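Local atomic coordinates of prolyl-tRNA synthetase (Naegleria fowleri, PDB entry 6UYH), a protein that probably joins proline to its cognate tRNA through an ATP-dependent prolyl-adenylate intermediate, as a class II aminoacyl-tRNA synthetase. Residues Q28-S33 / V157-S162. Residues are numbered along the deposited sequence; the frame is centred on the assembly and turned at random.
Sequences QVITKS and VPFIRS. With ANP (phosphoaminophosphonic acid-adenylate ester), chain C.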
loop_
_atom_site.group_PDB
_atom_site.type_symbol
_atom_site.label_atom_id
_atom_site.label_comp_id
_atom_site.label_asym_id
_atom_site.label_seq_id
_atom_site.Cartn_x
_atom_site.Cartn_y
_atom_site.Cartn_z
ATOM N N GLN A 28 0.817 6.671 26.616
ATOM C CA GLN A 28 2.073 6.058 27.035
ATOM C C GLN A 28 2.271 4.698 26.379
ATOM O O GLN A 28 3.383 4.369 25.955
ATOM C CB GLN A 28 2.126 5.949 28.559
ATOM C CG GLN A 28 2.266 7.304 29.247
ATOM C CD GLN A 28 2.743 7.188 30.682
ATOM O OE1 GLN A 28 3.477 6.261 31.032
ATOM N NE2 GLN A 28 2.314 8.122 31.525
ATOM N N VAL A 29 1.199 3.908 26.247
ATOM C CA VAL A 29 1.347 2.569 25.680
ATOM C C VAL A 29 1.681 2.638 24.189
ATOM O O VAL A 29 2.546 1.897 23.705
ATOM C CB VAL A 29 0.085 1.723 25.946
ATOM C CG1 VAL A 29 0.120 0.431 25.132
ATOM C CG2 VAL A 29 -0.032 1.397 27.437
ATOM N N ILE A 30 1.009 3.510 23.427
ATOM C CA ILE A 30 1.258 3.500 21.985
ATOM C C ILE A 30 2.636 4.082 21.651
ATOM O O ILE A 30 3.244 3.690 20.648
ATOM C CB ILE A 30 0.146 4.224 21.204
ATOM C CG1 ILE A 30 0.144 5.725 21.509
ATOM C CG2 ILE A 30 -1.226 3.535 21.444
ATOM C CD1 ILE A 30 -1.062 6.486 20.922
ATOM N N THR A 31 3.153 5.003 22.473
ATOM C CA THR A 31 4.462 5.593 22.182
ATOM C C THR A 31 5.598 4.731 22.718
ATOM O O THR A 31 6.582 4.483 22.008
ATOM C CB THR A 31 4.578 7.015 22.756
ATOM O OG1 THR A 31 4.337 7.007 24.173
ATOM C CG2 THR A 31 3.600 7.966 22.058
ATOM N N LYS A 32 5.501 4.292 23.974
ATOM C CA LYS A 32 6.617 3.575 24.587
ATOM C C LYS A 32 6.776 2.168 24.024
ATOM O O LYS A 32 7.868 1.597 24.104
ATOM C CB LYS A 32 6.443 3.539 26.108
ATOM C CG LYS A 32 6.506 4.924 26.723
ATOM C CD LYS A 32 6.310 4.904 28.235
ATOM C CE LYS A 32 6.483 6.306 28.808
ATOM N NZ LYS A 32 6.350 6.347 30.294
ATOM N N SER A 33 5.715 1.606 23.453
ATOM C CA SER A 33 5.827 0.348 22.735
ATOM C C SER A 33 6.461 0.498 21.364
ATOM O O SER A 33 6.622 -0.513 20.675
ATOM C CB SER A 33 4.455 -0.277 22.550
ATOM O OG SER A 33 3.653 0.524 21.686
ATOM N N VAL A 157 -8.166 11.090 17.894
ATOM C CA VAL A 157 -7.785 10.002 18.782
ATOM C C VAL A 157 -6.843 9.097 17.998
ATOM O O VAL A 157 -7.204 8.617 16.918
ATOM C CB VAL A 157 -8.994 9.199 19.298
ATOM C CG1 VAL A 157 -8.532 8.027 20.182
ATOM C CG2 VAL A 157 -9.956 10.108 20.073
ATOM N N PRO A 158 -5.617 8.858 18.466
ATOM C CA PRO A 158 -4.707 7.980 17.723
ATOM C C PRO A 158 -5.410 6.693 17.319
ATOM O O PRO A 158 -6.118 6.079 18.119
ATOM C CB PRO A 158 -3.570 7.728 18.721
ATOM C CG PRO A 158 -3.536 9.003 19.542
ATOM C CD PRO A 158 -5.005 9.390 19.702
ATOM N N PHE A 159 -5.259 6.335 16.039
ATOM C CA PHE A 159 -5.873 5.193 15.368
ATOM C C PHE A 159 -7.390 5.314 15.227
ATOM O O PHE A 159 -7.903 5.139 14.123
ATOM C CB PHE A 159 -5.540 3.867 16.067
ATOM C CG PHE A 159 -4.068 3.587 16.168
ATOM C CD1 PHE A 159 -3.285 3.444 15.025
ATOM C CD2 PHE A 159 -3.467 3.453 17.403
ATOM C CE1 PHE A 159 -1.919 3.189 15.119
ATOM C CE2 PHE A 159 -2.104 3.186 17.509
ATOM C CZ PHE A 159 -1.329 3.049 16.360
ATOM N N ILE A 160 -8.112 5.626 16.316
ATOM C CA ILE A 160 -9.575 5.572 16.275
ATOM C C ILE A 160 -10.145 6.650 15.366
ATOM O O ILE A 160 -11.135 6.419 14.652
ATOM C CB ILE A 160 -10.164 5.709 17.691
ATOM C CG1 ILE A 160 -9.643 4.603 18.609
ATOM C CG2 ILE A 160 -11.700 5.715 17.618
ATOM C CD1 ILE A 160 -10.110 3.207 18.227
ATOM N N ARG A 161 -9.586 7.863 15.431
ATOM C CA ARG A 161 -10.146 9.007 14.704
ATOM C C ARG A 161 -8.988 9.941 14.349
ATOM O O ARG A 161 -8.621 10.813 15.137
ATOM C CB ARG A 161 -11.208 9.732 15.519
ATOM C CG ARG A 161 -11.923 10.821 14.698
ATOM C CD ARG A 161 -13.017 11.533 15.481
ATOM N NE ARG A 161 -14.039 10.589 15.923
ATOM C CZ ARG A 161 -14.913 9.999 15.112
ATOM N NH1 ARG A 161 -14.903 10.261 13.810
ATOM N NH2 ARG A 161 -15.799 9.140 15.605
ATOM N N SER A 162 -8.425 9.748 13.160
ATOM C CA SER A 162 -7.320 10.582 12.708
ATOM C C SER A 162 -7.739 11.335 11.451
ATOM O O SER A 162 -8.665 10.928 10.744
ATOM C CB SER A 162 -6.044 9.748 12.481
ATOM O OG SER A 162 -6.226 8.678 11.561
HETATM P PG ANP C . -17.600 7.674 12.326
HETATM O O1G ANP C . -18.770 7.951 13.147
HETATM O O2G ANP C . -17.004 9.059 11.831
HETATM O O3G ANP C . -16.588 6.884 13.243
HETATM P PB ANP C . -18.102 7.099 9.428
HETATM O O1B ANP C . -19.473 6.998 8.953
HETATM O O2B ANP C . -17.564 8.538 9.160
HETATM N N3B ANP C . -17.952 6.735 11.026
HETATM P PA ANP C . -17.140 5.494 7.221
HETATM O O1A ANP C . -18.316 4.650 6.922
HETATM O O2A ANP C . -17.055 6.641 6.269
HETATM O O3A ANP C . -17.181 6.089 8.694
HETATM O "O5'" ANP C . -15.718 4.740 7.209
HETATM C "C5'" ANP C . -15.472 3.316 7.153
HETATM C "C4'" ANP C . -14.797 2.930 8.443
HETATM O "O4'" ANP C . -13.589 3.703 8.614
HETATM C "C3'" ANP C . -15.633 3.244 9.674
HETATM O "O3'" ANP C . -16.542 2.185 9.946
HETATM C "C2'" ANP C . -14.576 3.393 10.769
HETATM O "O2'" ANP C . -14.317 2.137 11.382
HETATM C "C1'" ANP C . -13.358 3.935 9.994
HETATM N N9 ANP C . -13.126 5.361 10.187
HETATM C C8 ANP C . -14.005 6.385 9.944
HETATM N N7 ANP C . -13.526 7.577 10.202
HETATM C C5 ANP C . -12.235 7.321 10.647
HETATM C C6 ANP C . -11.199 8.167 11.083
HETATM N N6 ANP C . -11.276 9.500 11.092
HETATM N N1 ANP C . -10.049 7.585 11.491
HETATM C C2 ANP C . -9.945 6.254 11.436
HETATM N N3 ANP C . -10.846 5.359 11.027
HETATM C C4 ANP C . -11.979 5.960 10.647
#
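Residues 157-162 belong to the motif 2 loop of the class II synthetase core, which joins strands 140-149 and 164-174; they grip the ATP analogue ANP on one side and receive Ile30 of helix 22-32 on the other. Ile30 alone carries the helix side, and its two branches part. Ile30 CD1 reaches Pro158 CB (3.6 Å), the two side chains crossing at about a right angle, while Ile30 CG2 meets the Phe159 ring edge at CE2 (4.0 Å), near the ring plane. A chi1 of 67° in Ile30 turns CG2 anti to the carbonyl carbon and sends CG1, with CD1 beyond it, to the proline. Leu36 and Ile280 also pack on this apolar patch, and Phe47 packs edge-to-face with Phe159. Across the loop Ile160 and Arg161 both face Val157, the geometry of a classic beta bulge. Ser162 reads the adenine with its backbone: N donates to ANP N1 (3.2 Å) and O accepts from ANP N6 (3.0 Å). Arg161, bent at chi3 (-60°) and salt-bridged to Glu152 and the C-terminal carboxylate of Tyr513, presents its guanidinium edge to the gamma-phosphate, where NH1 donates almost straight to ANP O2G in the guanidinium plane (3.1 Å, 174°).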